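Local coordinates for magnesium and cobalt efflux protein (Bordetella parapertussis, PDB 3JTF), which probably takes part in magnesium and cobalt ion transport, and is represented here by its paired CBS domains, which bind AMP, at residues S15-L20 / G109-L114; V43-D46 / I51-I54; P77-P82 / S97-A102; N88-E93 / G113-E118. One frame throughout, in Å; residues are numbered along the deposited sequence.

Interaction 1. Residues S15-L20 / G109-L114; sequences SRMDLL and GGISGL. With AMP (adenosine monophosphate), chain F.
The backbone amide of Asp18 donates a nearly straight hydrogen bond to AMP N1 (2.8 Å from N to N1, 170° at the hydrogen). The carbonyl of the same residue accepts in turn, from AMP N6 to Asp18 O, 3.0 Å long. Main-chain atoms of Asp18 thus read both polar atoms on this side of the adenine. From 109-114 comes Leu114, whose branch carbon CD2 lies 3.7 Å from AMP C6 while CD1 lies near C4 and N9 of the base. Its CG is lodged between the backbone N and the carbonyl carbon (chi1 73°), which turns both methyls to the nucleotide. Beyond Leu114, Met17, present as selenomethionine, runs antiparallel alongside it, with Met17 CG 3.9 Å from Leu114 CD2. The selenium then rests on the backbone of Gly113, 3.7 Å between Met17 SE and Gly113 C. A bend at chi3 carries Met17 CE to Ile111 CG2, 4.1 Å away. The strand has a classic beta bulge at Ser112 and Gly113, opposite Val104. A loop of one CBS domain and a strand of the other together form the adenine pocket of the CBS pair.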
loop_
_atom_site.group_PDB
_atom_site.type_symbol
_atom_site.label_atom_id
_atom_site.label_comp_id
_atom_site.label_asym_id
_atom_site.label_seq_id
_atom_site.Cartn_x
_atom_site.Cartn_y
_atom_site.Cartn_z
ATOM N N SER B 15 -20.074 -0.919 -5.859
ATOM C CA SER B 15 -20.476 -2.297 -5.469
ATOM C C SER B 15 -19.287 -3.178 -5.129
ATOM O O SER B 15 -19.430 -4.158 -4.400
ATOM C CB SER B 15 -21.293 -2.953 -6.579
ATOM O OG SER B 15 -20.460 -3.229 -7.690
ATOM N N ARG B 16 -18.112 -2.803 -5.626
ATOM C CA ARG B 16 -16.882 -3.574 -5.421
ATOM C C ARG B 16 -16.000 -3.044 -4.286
ATOM O O ARG B 16 -14.943 -3.611 -3.996
ATOM C CB ARG B 16 -16.029 -3.594 -6.699
ATOM C CG ARG B 16 -16.572 -4.401 -7.863
ATOM C CD ARG B 16 -15.390 -4.978 -8.736
ATOM N NE ARG B 16 -15.724 -4.877 -10.146
ATOM C CZ ARG B 16 -15.031 -4.198 -11.050
ATOM N NH1 ARG B 16 -13.893 -3.573 -10.727
ATOM N NH2 ARG B 16 -15.477 -4.159 -12.295
HETATM N N MSE B 17 -16.422 -2.002 -3.611
HETATM C CA MSE B 17 -15.588 -1.449 -2.561
HETATM C C MSE B 17 -15.579 -2.303 -1.310
HETATM O O MSE B 17 -16.616 -2.786 -0.890
HETATM C CB MSE B 17 -16.044 -0.046 -2.203
HETATM C CG MSE B 17 -15.965 0.886 -3.354
HETATM SE SE MSE B 17 -16.433 2.734 -2.794
HETATM C CE MSE B 17 -18.159 2.504 -2.227
ATOM N N ASP B 18 -14.396 -2.511 -0.747
ATOM C CA ASP B 18 -14.266 -3.139 0.542
ATOM C C ASP B 18 -14.320 -2.016 1.569
ATOM O O ASP B 18 -13.404 -1.159 1.636
ATOM C CB ASP B 18 -12.941 -3.914 0.671
ATOM C CG ASP B 18 -12.904 -5.152 -0.196
ATOM O OD1 ASP B 18 -13.926 -5.852 -0.263
ATOM O OD2 ASP B 18 -11.866 -5.434 -0.837
ATOM N N LEU B 19 -15.388 -2.028 2.358
ATOM C CA LEU B 19 -15.680 -0.974 3.332
ATOM C C LEU B 19 -15.657 -1.530 4.699
ATOM O O LEU B 19 -15.855 -2.722 4.860
ATOM C CB LEU B 19 -17.106 -0.480 3.149
ATOM C CG LEU B 19 -17.503 0.051 1.782
ATOM C CD1 LEU B 19 -18.949 0.529 1.760
ATOM C CD2 LEU B 19 -16.601 1.164 1.457
ATOM N N LEU B 20 -15.495 -0.671 5.699
ATOM C CA LEU B 20 -15.591 -1.090 7.093
ATOM C C LEU B 20 -16.712 -0.317 7.800
ATOM O O LEU B 20 -16.826 0.890 7.651
ATOM C CB LEU B 20 -14.258 -0.816 7.804
ATOM C CG LEU B 20 -13.035 -1.639 7.339
ATOM C CD1 LEU B 20 -11.761 -1.265 8.111
ATOM C CD2 LEU B 20 -13.314 -3.142 7.470
ATOM N N GLY B 109 -23.265 14.341 -6.525
ATOM C CA GLY B 109 -22.745 14.157 -5.181
ATOM C C GLY B 109 -22.949 12.757 -4.635
ATOM O O GLY B 109 -22.539 12.483 -3.531
ATOM N N GLY B 110 -23.550 11.857 -5.391
ATOM C CA GLY B 110 -23.622 10.459 -4.937
ATOM C C GLY B 110 -22.253 9.767 -4.982
ATOM O O GLY B 110 -21.455 10.033 -5.887
ATOM N N ILE B 111 -22.007 8.879 -4.024
ATOM C CA ILE B 111 -20.843 8.009 -4.016
ATOM C C ILE B 111 -20.876 7.056 -5.216
ATOM O O ILE B 111 -21.792 6.258 -5.351
ATOM C CB ILE B 111 -20.763 7.106 -2.740
ATOM C CG1 ILE B 111 -20.796 7.890 -1.400
ATOM C CG2 ILE B 111 -19.510 6.282 -2.796
ATOM C CD1 ILE B 111 -19.887 9.091 -1.309
ATOM N N SER B 112 -19.870 7.133 -6.069
ATOM C CA SER B 112 -19.772 6.312 -7.281
ATOM C C SER B 112 -18.746 5.181 -7.205
ATOM O O SER B 112 -18.819 4.220 -7.978
ATOM C CB SER B 112 -19.309 7.180 -8.460
ATOM O OG SER B 112 -20.216 8.213 -8.660
ATOM N N GLY B 113 -17.722 5.357 -6.385
ATOM C CA GLY B 113 -16.599 4.415 -6.376
ATOM C C GLY B 113 -15.415 4.942 -5.601
ATOM O O GLY B 113 -15.547 5.870 -4.802
ATOM N N LEU B 114 -14.277 4.288 -5.793
ATOM C CA LEU B 114 -13.014 4.734 -5.239
ATOM C C LEU B 114 -11.922 4.575 -6.300
ATOM O O LEU B 114 -12.073 3.860 -7.282
ATOM C CB LEU B 114 -12.685 4.029 -3.909
ATOM C CG LEU B 114 -12.252 2.563 -3.878
ATOM C CD1 LEU B 114 -10.853 2.358 -4.438
ATOM C CD2 LEU B 114 -12.345 2.012 -2.439
HETATM P P AMP F . -4.094 -1.880 -2.583
HETATM O O1P AMP F . -4.362 -0.869 -1.521
HETATM O O2P AMP F . -2.654 -2.094 -2.914
HETATM O O3P AMP F . -4.828 -3.158 -2.353
HETATM O "O5'" AMP F . -4.747 -1.372 -3.945
HETATM C "C5'" AMP F . -4.726 -2.247 -5.081
HETATM C "C4'" AMP F . -5.943 -1.938 -5.898
HETATM O "O4'" AMP F . -7.179 -2.404 -5.317
HETATM C "C3'" AMP F . -6.108 -0.417 -5.985
HETATM O "O3'" AMP F . -5.209 0.158 -6.939
HETATM C "C2'" AMP F . -7.539 -0.357 -6.379
HETATM O "O2'" AMP F . -7.532 -0.926 -7.743
HETATM C "C1'" AMP F . -8.148 -1.344 -5.371
HETATM N N9 AMP F . -8.469 -0.977 -3.945
HETATM C C8 AMP F . -7.711 -0.409 -2.962
HETATM N N7 AMP F . -8.407 -0.316 -1.790
HETATM C C5 AMP F . -9.624 -0.865 -2.015
HETATM C C6 AMP F . -10.837 -1.131 -1.227
HETATM N N6 AMP F . -10.906 -0.750 0.053
HETATM N N1 AMP F . -11.895 -1.699 -1.846
HETATM C C2 AMP F . -11.849 -2.094 -3.120
HETATM N N3 AMP F . -10.763 -1.927 -3.894
HETATM C C4 AMP F . -9.650 -1.305 -3.403
#

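Interaction 2. Residues V43-D46 / I51-I54; sequences VYED and IIGI
The phenol ring of Tyr44 turns aside from 51-54, neither of its faces being covered by that strand; what meets Ile51 is the root of the side chain, with Tyr44 CB 4.3 Å from Ile51 CD1. The ring carbons instead pack on Leu19. The second flat group, the carboxylate of Glu45, has the methyl end of Ile52 beside it, 4.1 Å from Ile52 CD1 to Glu45 OE1, while its charge is answered by a salt bridge from OE1 to Arg72. Two backbone bonds close the hairpin around Val43. Its N donates to Gly53 O over 2.8 Å, and its O accepts from Ile52 N at the same length; in the second the donor is tilted 22° from the carbonyl plane. Val43 O also takes a CA-H contact from Ile51, 3.3 Å to Ile51 CA. Tyr44 and Ile51 form an antiparallel non-hydrogen-bonded pair, both side chains on one face of the sheet. Val43 points to the other face; its CG1 meets Ile52 CG1 at 3.8 Å. Ile52 CG1 stands between its own backbone N and carbonyl carbon (chi1 57°), a position that leans it over Val43 O. Strand 40-44 is the middle strand of a small sheet, with 20-21 parallel on one side and 51-56 antiparallel on the other, and Ile54 reaches strand 101-105 of the partner CBS domain.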
loop_
_atom_site.group_PDB
_atom_site.type_symbol
_atom_site.label_atom_id
_atom_site.label_comp_id
_atom_site.label_asym_id
_atom_site.label_seq_id
_atom_site.Cartn_x
_atom_site.Cartn_y
_atom_site.Cartn_z
ATOM N N VAL B 43 -14.584 3.959 5.520
ATOM C CA VAL B 43 -15.322 3.622 6.719
ATOM C C VAL B 43 -16.670 4.283 6.708
ATOM O O VAL B 43 -16.790 5.465 6.336
ATOM C CB VAL B 43 -14.520 4.048 7.976
ATOM C CG1 VAL B 43 -15.326 3.745 9.258
ATOM C CG2 VAL B 43 -13.150 3.306 7.992
ATOM N N TYR B 44 -17.713 3.513 7.030
ATOM C CA TYR B 44 -19.041 4.085 7.130
ATOM C C TYR B 44 -19.675 3.886 8.495
ATOM O O TYR B 44 -19.201 3.140 9.314
ATOM C CB TYR B 44 -19.965 3.550 6.029
ATOM C CG TYR B 44 -20.404 2.120 6.219
ATOM C CD1 TYR B 44 -21.557 1.816 6.931
ATOM C CD2 TYR B 44 -19.659 1.069 5.677
ATOM C CE1 TYR B 44 -21.980 0.477 7.099
ATOM C CE2 TYR B 44 -20.071 -0.254 5.806
ATOM C CZ TYR B 44 -21.220 -0.550 6.512
ATOM O OH TYR B 44 -21.613 -1.872 6.657
ATOM N N GLU B 45 -20.786 4.578 8.695
ATOM C CA GLU B 45 -21.598 4.411 9.892
ATOM C C GLU B 45 -23.046 4.493 9.512
ATOM O O GLU B 45 -23.466 5.412 8.779
ATOM C CB GLU B 45 -21.224 5.438 10.970
ATOM C CG GLU B 45 -21.850 5.151 12.368
ATOM C CD GLU B 45 -21.204 6.000 13.460
ATOM O OE1 GLU B 45 -20.414 6.908 13.106
ATOM O OE2 GLU B 45 -21.469 5.761 14.657
ATOM N N ASP B 46 -23.805 3.498 9.983
ATOM C CA ASP B 46 -25.248 3.397 9.800
ATOM C C ASP B 46 -25.754 3.105 8.379
ATOM O O ASP B 46 -26.776 2.413 8.236
ATOM C CB ASP B 46 -25.978 4.620 10.380
ATOM C CG ASP B 46 -25.830 4.726 11.901
ATOM O OD1 ASP B 46 -26.233 3.788 12.629
ATOM O OD2 ASP B 46 -25.326 5.764 12.388
ATOM N N ILE B 51 -20.087 7.696 4.481
ATOM C CA ILE B 51 -18.672 7.528 4.627
ATOM C C ILE B 51 -18.144 8.573 5.601
ATOM O O ILE B 51 -18.386 9.777 5.428
ATOM C CB ILE B 51 -17.937 7.728 3.284
ATOM C CG1 ILE B 51 -18.360 6.694 2.269
ATOM C CG2 ILE B 51 -16.366 7.651 3.465
ATOM C CD1 ILE B 51 -18.055 5.328 2.644
ATOM N N ILE B 52 -17.455 8.128 6.639
ATOM C CA ILE B 52 -16.967 9.047 7.670
ATOM C C ILE B 52 -15.441 9.171 7.605
ATOM O O ILE B 52 -14.848 9.846 8.427
ATOM C CB ILE B 52 -17.433 8.631 9.083
ATOM C CG1 ILE B 52 -17.000 7.205 9.415
ATOM C CG2 ILE B 52 -18.994 8.783 9.236
ATOM C CD1 ILE B 52 -16.942 6.927 10.918
ATOM N N GLY B 53 -14.823 8.499 6.638
ATOM C CA GLY B 53 -13.422 8.598 6.406
ATOM C C GLY B 53 -12.758 7.341 5.874
ATOM O O GLY B 53 -13.430 6.451 5.373
ATOM N N ILE B 54 -11.434 7.309 5.972
ATOM C CA ILE B 54 -10.595 6.227 5.493
ATOM C C ILE B 54 -9.735 5.698 6.627
ATOM O O ILE B 54 -9.143 6.466 7.373
ATOM C CB ILE B 54 -9.626 6.685 4.397
ATOM C CG1 ILE B 54 -10.368 7.468 3.305
ATOM C CG2 ILE B 54 -8.830 5.441 3.827
ATOM C CD1 ILE B 54 -11.360 6.648 2.472
#

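Interaction 3. Residues P77-P82 / S97-A102; sequences PAVFIP and SRNHLA
Val79 and Asn99 meet at a slant: the CG2 methyl of Val79 stands over the plane of the Asn99 amide, offset toward the edge between ND2 and CB, with 3.7 Å between Val79 CG2 and Asn99 ND2. Contact over the plane leaves both polar ends of the amide able to turn to water. One water donates to Asn99 OD1 and to Pro77 O, 2.8 Å from the latter; a second accepts from Asn99 ND2, 2.9 Å away, and donates back to Pro77 O. The carbonyl of Pro77 is therefore held by two waters, each leading to a different end of the same amide. Two residues before Asn99, Ser97 OG accepts from Asn99 N over 2.9 Å, an ST turn shortly before strand 101-105. That strand and 80-82 lie parallel, the two outer legs of a beta-alpha-beta unit whose connecting helix is 87-96. Between the two strands the CB of Ala102 points to Ile81. Ile81 CG1 sits between its backbone N and carbonyl carbon (chi1 71°), and this wraps CG1, CG2 and CD1 around the single methyl, CG2 being 3.9 Å from Ala102 CB. The same CB rests 3.5 Å from Val79 O. A third water, accepting from Val79 N and donating to Leu101 O, bridges the two backbones, while Phe94 of helix 87-96 packs on Ala102.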
loop_
_atom_site.group_PDB
_atom_site.type_symbol
_atom_site.label_atom_id
_atom_site.label_comp_id
_atom_site.label_asym_id
_atom_site.label_seq_id
_atom_site.Cartn_x
_atom_site.Cartn_y
_atom_site.Cartn_z
ATOM N N PRO B 77 -10.016 11.994 7.379
ATOM C CA PRO B 77 -10.989 12.489 6.397
ATOM C C PRO B 77 -10.678 11.959 4.980
ATOM O O PRO B 77 -9.515 11.851 4.581
ATOM C CB PRO B 77 -10.870 14.010 6.485
ATOM C CG PRO B 77 -10.162 14.297 7.790
ATOM C CD PRO B 77 -9.300 13.086 8.058
ATOM N N ALA B 78 -11.725 11.585 4.260
ATOM C CA ALA B 78 -11.614 11.125 2.897
ATOM C C ALA B 78 -11.456 12.338 1.960
ATOM O O ALA B 78 -11.907 13.433 2.254
ATOM C CB ALA B 78 -12.831 10.363 2.522
ATOM N N VAL B 79 -10.794 12.122 0.851
ATOM C CA VAL B 79 -10.815 13.085 -0.246
ATOM C C VAL B 79 -11.892 12.625 -1.220
ATOM O O VAL B 79 -11.853 11.479 -1.708
ATOM C CB VAL B 79 -9.443 13.147 -0.920
ATOM C CG1 VAL B 79 -9.402 14.241 -1.975
ATOM C CG2 VAL B 79 -8.342 13.418 0.163
ATOM N N PHE B 80 -12.882 13.475 -1.457
ATOM C CA PHE B 80 -13.940 13.191 -2.399
ATOM C C PHE B 80 -13.663 13.908 -3.722
ATOM O O PHE B 80 -13.460 15.099 -3.726
ATOM C CB PHE B 80 -15.316 13.634 -1.870
ATOM C CG PHE B 80 -15.755 12.889 -0.639
ATOM C CD1 PHE B 80 -16.457 11.704 -0.755
ATOM C CD2 PHE B 80 -15.461 13.378 0.619
ATOM C CE1 PHE B 80 -16.847 10.961 0.392
ATOM C CE2 PHE B 80 -15.818 12.668 1.769
ATOM C CZ PHE B 80 -16.522 11.441 1.657
ATOM N N ILE B 81 -13.591 13.164 -4.824
ATOM C CA ILE B 81 -13.290 13.752 -6.127
ATOM C C ILE B 81 -14.386 13.446 -7.144
ATOM O O ILE B 81 -14.984 12.344 -7.148
ATOM C CB ILE B 81 -11.903 13.303 -6.684
ATOM C CG1 ILE B 81 -11.918 11.848 -7.101
ATOM C CG2 ILE B 81 -10.753 13.605 -5.647
ATOM C CD1 ILE B 81 -10.656 11.357 -7.906
ATOM N N PRO B 82 -14.643 14.395 -8.053
ATOM C CA PRO B 82 -15.652 14.099 -9.057
ATOM C C PRO B 82 -15.237 13.066 -10.090
ATOM O O PRO B 82 -14.057 12.952 -10.473
ATOM C CB PRO B 82 -15.899 15.467 -9.764
ATOM C CG PRO B 82 -14.768 16.272 -9.465
ATOM C CD PRO B 82 -14.182 15.783 -8.118
ATOM N N SER B 97 0.286 14.604 -2.546
ATOM C CA SER B 97 -0.573 14.456 -1.395
ATOM C C SER B 97 -0.083 13.346 -0.481
ATOM O O SER B 97 0.592 12.405 -0.938
ATOM C CB SER B 97 -1.978 14.100 -1.861
ATOM O OG SER B 97 -2.830 13.888 -0.765
ATOM N N ARG B 98 -0.509 13.419 0.783
ATOM C CA ARG B 98 -0.373 12.247 1.711
ATOM C C ARG B 98 -1.427 11.151 1.491
ATOM O O ARG B 98 -1.288 10.068 2.031
ATOM C CB ARG B 98 -0.457 12.696 3.152
ATOM C CG ARG B 98 0.651 13.627 3.565
ATOM C CD ARG B 98 0.161 14.457 4.727
ATOM N NE ARG B 98 0.205 13.756 5.991
ATOM C CZ ARG B 98 -0.754 13.767 6.928
ATOM N NH1 ARG B 98 -0.552 13.086 8.053
ATOM N NH2 ARG B 98 -1.923 14.397 6.755
ATOM N N ASN B 99 -2.472 11.450 0.718
ATOM C CA ASN B 99 -3.571 10.547 0.449
ATOM C C ASN B 99 -3.499 9.979 -1.000
ATOM O O ASN B 99 -3.692 10.721 -1.968
ATOM C CB ASN B 99 -4.908 11.292 0.635
ATOM C CG ASN B 99 -5.092 11.891 2.046
ATOM O OD1 ASN B 99 -5.189 11.147 3.010
ATOM N ND2 ASN B 99 -5.178 13.251 2.157
ATOM N N HIS B 100 -3.304 8.671 -1.151
ATOM C CA HIS B 100 -3.278 8.045 -2.476
ATOM C C HIS B 100 -4.558 7.262 -2.838
ATOM O O HIS B 100 -4.599 6.535 -3.831
ATOM C CB HIS B 100 -2.017 7.203 -2.675
ATOM C CG HIS B 100 -0.758 8.017 -2.743
ATOM N ND1 HIS B 100 0.486 7.445 -2.845
ATOM C CD2 HIS B 100 -0.554 9.358 -2.711
ATOM C CE1 HIS B 100 1.403 8.396 -2.911
ATOM N NE2 HIS B 100 0.799 9.568 -2.827
ATOM N N LEU B 101 -5.599 7.479 -2.054
ATOM C CA LEU B 101 -6.912 6.872 -2.279
ATOM C C LEU B 101 -7.942 7.970 -2.149
ATOM O O LEU B 101 -7.908 8.746 -1.176
ATOM C CB LEU B 101 -7.182 5.769 -1.250
ATOM C CG LEU B 101 -8.472 4.956 -1.501
ATOM C CD1 LEU B 101 -8.390 3.467 -1.122
ATOM C CD2 LEU B 101 -9.626 5.600 -0.765
ATOM N N ALA B 102 -8.851 8.055 -3.123
ATOM C CA ALA B 102 -9.931 9.017 -3.091
ATOM C C ALA B 102 -11.256 8.286 -3.321
ATOM O O ALA B 102 -11.300 7.269 -4.004
ATOM C CB ALA B 102 -9.734 10.120 -4.193
HETATM O O HOH W 1 -7.948 10.104 3.125
HETATM O O HOH W 2 -7.130 13.924 4.232
HETATM O O HOH W 3 -9.309 9.680 0.715
#

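Interaction 4. Residues N88-E93 / G113-E118; sequences NVLLRE and GLVTME. With AMP (adenosine monophosphate), chain F; SO4 (sulfate ion), chain H.
Behind the ribose side of the AMP pocket, helix 87-96 packs on the junction where strand 111-116 passes into helix 117-126. Leu91 makes the closer apolar touch: its CD1 methyl lies 3.8 Å from CG of Met117, a selenomethionine. With CG anti to the backbone N (chi1 -178°), Leu91 reaches out from the helix so that its branch end, not its stem, does the touching. One residue back, Leu90 points at the strand and brings CD2 to 4.2 Å from Val115 CG1. Val115 thus faces the helix, while Leu114 and Thr116 face the nucleotide. Thr116 occupies the N-cap position of helix 117-126, and its OG1 shares a hydrogen bond of 2.7 Å with AMP O3', either group being a possible donor. The rotation of this side chain (chi1 74°) sends OG1 to O3' and leaves CG2 beside the ribose. The carboxylate of Glu118 is also near the sugar, with Glu118 OE2 3.7 Å from AMP O3'. A sulfate ion, probably a crystallisation additive, sits at the start of the helix; Met117 N makes a weak bond to its O4, 3.4 Å long, and Arg40 also binds it. The helix end would probably favour such an anion. Beyond the contact, Leu91 packs on Val125 of the second subunit, and Met117 on Glu122 of that subunit.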
loop_
_atom_site.group_PDB
_atom_site.type_symbol
_atom_site.label_atom_id
_atom_site.label_comp_id
_atom_site.label_asym_id
_atom_site.label_seq_id
_atom_site.Cartn_x
_atom_site.Cartn_y
_atom_site.Cartn_z
ATOM N N ASN B 88 -4.558 13.116 -15.718
ATOM C CA ASN B 88 -3.244 13.761 -15.642
ATOM C C ASN B 88 -3.212 14.713 -14.419
ATOM O O ASN B 88 -2.198 14.782 -13.711
ATOM C CB ASN B 88 -2.843 14.488 -16.943
ATOM C CG ASN B 88 -2.706 13.534 -18.170
ATOM O OD1 ASN B 88 -2.441 12.320 -18.039
ATOM N ND2 ASN B 88 -2.886 14.101 -19.371
ATOM N N VAL B 89 -4.317 15.399 -14.160
ATOM C CA VAL B 89 -4.396 16.341 -13.027
ATOM C C VAL B 89 -4.429 15.563 -11.716
ATOM O O VAL B 89 -3.701 15.890 -10.797
ATOM C CB VAL B 89 -5.612 17.242 -13.122
ATOM C CG1 VAL B 89 -5.722 18.146 -11.881
ATOM C CG2 VAL B 89 -5.528 18.111 -14.426
ATOM N N LEU B 90 -5.197 14.487 -11.683
ATOM C CA LEU B 90 -5.332 13.662 -10.475
ATOM C C LEU B 90 -4.001 13.011 -10.084
ATOM O O LEU B 90 -3.684 12.849 -8.887
ATOM C CB LEU B 90 -6.410 12.585 -10.679
ATOM C CG LEU B 90 -6.667 11.642 -9.508
ATOM C CD1 LEU B 90 -6.983 12.473 -8.172
ATOM C CD2 LEU B 90 -7.792 10.639 -9.830
ATOM N N LEU B 91 -3.242 12.589 -11.098
ATOM C CA LEU B 91 -1.911 12.053 -10.852
ATOM C C LEU B 91 -1.017 13.062 -10.085
ATOM O O LEU B 91 -0.365 12.698 -9.128
ATOM C CB LEU B 91 -1.230 11.659 -12.151
ATOM C CG LEU B 91 0.158 11.044 -11.916
ATOM C CD1 LEU B 91 0.159 9.922 -10.868
ATOM C CD2 LEU B 91 0.724 10.538 -13.288
ATOM N N ARG B 92 -0.999 14.302 -10.546
ATOM C CA ARG B 92 -0.237 15.353 -9.917
ATOM C C ARG B 92 -0.720 15.591 -8.496
ATOM O O ARG B 92 0.079 15.841 -7.611
ATOM C CB ARG B 92 -0.356 16.654 -10.728
ATOM C CG ARG B 92 0.273 16.569 -12.134
ATOM C CD ARG B 92 0.357 17.910 -12.835
ATOM N NE ARG B 92 1.461 18.710 -12.296
ATOM C CZ ARG B 92 1.810 19.937 -12.710
ATOM N NH1 ARG B 92 1.095 20.564 -13.642
ATOM N NH2 ARG B 92 2.853 20.558 -12.146
ATOM N N GLU B 93 -2.030 15.555 -8.307
ATOM C CA GLU B 93 -2.645 15.733 -6.985
ATOM C C GLU B 93 -2.221 14.647 -5.996
ATOM O O GLU B 93 -1.710 14.933 -4.880
ATOM C CB GLU B 93 -4.167 15.774 -7.102
ATOM C CG GLU B 93 -4.921 15.822 -5.743
ATOM C CD GLU B 93 -6.441 15.903 -5.904
ATOM O OE1 GLU B 93 -6.935 15.770 -7.043
ATOM O OE2 GLU B 93 -7.146 16.132 -4.889
ATOM N N GLY B 113 -17.722 5.357 -6.385
ATOM C CA GLY B 113 -16.599 4.415 -6.376
ATOM C C GLY B 113 -15.415 4.942 -5.601
ATOM O O GLY B 113 -15.547 5.870 -4.802
ATOM N N LEU B 114 -14.277 4.288 -5.793
ATOM C CA LEU B 114 -13.014 4.734 -5.239
ATOM C C LEU B 114 -11.922 4.575 -6.300
ATOM O O LEU B 114 -12.073 3.860 -7.282
ATOM C CB LEU B 114 -12.685 4.029 -3.909
ATOM C CG LEU B 114 -12.252 2.563 -3.878
ATOM C CD1 LEU B 114 -10.853 2.358 -4.438
ATOM C CD2 LEU B 114 -12.345 2.012 -2.439
ATOM N N VAL B 115 -10.837 5.287 -6.116
ATOM C CA VAL B 115 -9.755 5.306 -7.076
ATOM C C VAL B 115 -8.469 5.538 -6.304
ATOM O O VAL B 115 -8.472 6.214 -5.254
ATOM C CB VAL B 115 -10.019 6.357 -8.192
ATOM C CG1 VAL B 115 -9.957 7.757 -7.637
ATOM C CG2 VAL B 115 -9.073 6.113 -9.394
ATOM N N THR B 116 -7.395 4.920 -6.786
ATOM C CA THR B 116 -6.053 5.060 -6.208
ATOM C C THR B 116 -5.026 5.513 -7.238
ATOM O O THR B 116 -5.263 5.445 -8.448
ATOM C CB THR B 116 -5.520 3.757 -5.543
ATOM O OG1 THR B 116 -5.137 2.800 -6.539
ATOM C CG2 THR B 116 -6.546 3.130 -4.539
HETATM N N MSE B 117 -3.882 5.990 -6.738
HETATM C CA MSE B 117 -2.799 6.452 -7.622
HETATM C C MSE B 117 -2.326 5.360 -8.554
HETATM O O MSE B 117 -1.984 5.638 -9.696
HETATM C CB MSE B 117 -1.596 6.992 -6.838
HETATM C CG MSE B 117 -0.646 7.864 -7.760
HETATM SE SE MSE B 117 0.760 8.638 -6.649
HETATM C CE MSE B 117 1.873 7.011 -6.565
ATOM N N GLU B 118 -2.304 4.122 -8.059
ATOM C CA GLU B 118 -1.937 2.978 -8.889
ATOM C C GLU B 118 -2.847 2.815 -10.084
ATOM O O GLU B 118 -2.344 2.615 -11.198
ATOM C CB GLU B 118 -1.917 1.685 -8.058
ATOM C CG GLU B 118 -1.428 0.412 -8.793
ATOM C CD GLU B 118 -1.682 -0.886 -7.929
ATOM O OE1 GLU B 118 -1.121 -0.956 -6.807
ATOM O OE2 GLU B 118 -2.452 -1.805 -8.340
HETATM P P AMP F . -4.094 -1.880 -2.583
HETATM O O1P AMP F . -4.362 -0.869 -1.521
HETATM O O2P AMP F . -2.654 -2.094 -2.914
HETATM O O3P AMP F . -4.828 -3.158 -2.353
HETATM O "O5'" AMP F . -4.747 -1.372 -3.945
HETATM C "C5'" AMP F . -4.726 -2.247 -5.081
HETATM C "C4'" AMP F . -5.943 -1.938 -5.898
HETATM O "O4'" AMP F . -7.179 -2.404 -5.317
HETATM C "C3'" AMP F . -6.108 -0.417 -5.985
HETATM O "O3'" AMP F . -5.209 0.158 -6.939
HETATM C "C2'" AMP F . -7.539 -0.357 -6.379
HETATM O "O2'" AMP F . -7.532 -0.926 -7.743
HETATM C "C1'" AMP F . -8.148 -1.344 -5.371
HETATM N N9 AMP F . -8.469 -0.977 -3.945
HETATM C C8 AMP F . -7.711 -0.409 -2.962
HETATM N N7 AMP F . -8.407 -0.316 -1.790
HETATM C C5 AMP F . -9.624 -0.865 -2.015
HETATM C C6 AMP F . -10.837 -1.131 -1.227
HETATM N N6 AMP F . -10.906 -0.750 0.053
HETATM N N1 AMP F . -11.895 -1.699 -1.846
HETATM C C2 AMP F . -11.849 -2.094 -3.120
HETATM N N3 AMP F . -10.763 -1.927 -3.894
HETATM C C4 AMP F . -9.650 -1.305 -3.403
HETATM S S SO4 H . -1.801 3.609 -4.616
HETATM O O1 SO4 H . -0.649 3.403 -3.751
HETATM O O2 SO4 H . -1.426 4.148 -5.870
HETATM O O3 SO4 H . -2.493 2.313 -4.769
HETATM O O4 SO4 H . -2.734 4.480 -3.946
#

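How the interactions relate
Interactions 1 and 4 share Gly113 and Leu114 on strand 111-116 and reach AMP from two ends: the first holds the adenine, the second the ribose, their centres about 15 Å apart. Interaction 3 lies about 8 Å from interaction 4, centre to centre, and is stitched to it by a probable hydrogen bond from Ala102 N to Val115 O, 2.8 Å; Ile81 CD1 also packs 3.5 Å from Leu90 CD2. Interaction 2 lies wholly in the first CBS domain, interactions 3 and 4 in the second. Leu20 O probably bonds Tyr44 N (2.8 Å), tying interaction 2 to interaction 1, while Ile54 CD1 meets Leu101 CD2 at 3.8 Å across the interface of the two CBS domains; Leu101 also touches AMP.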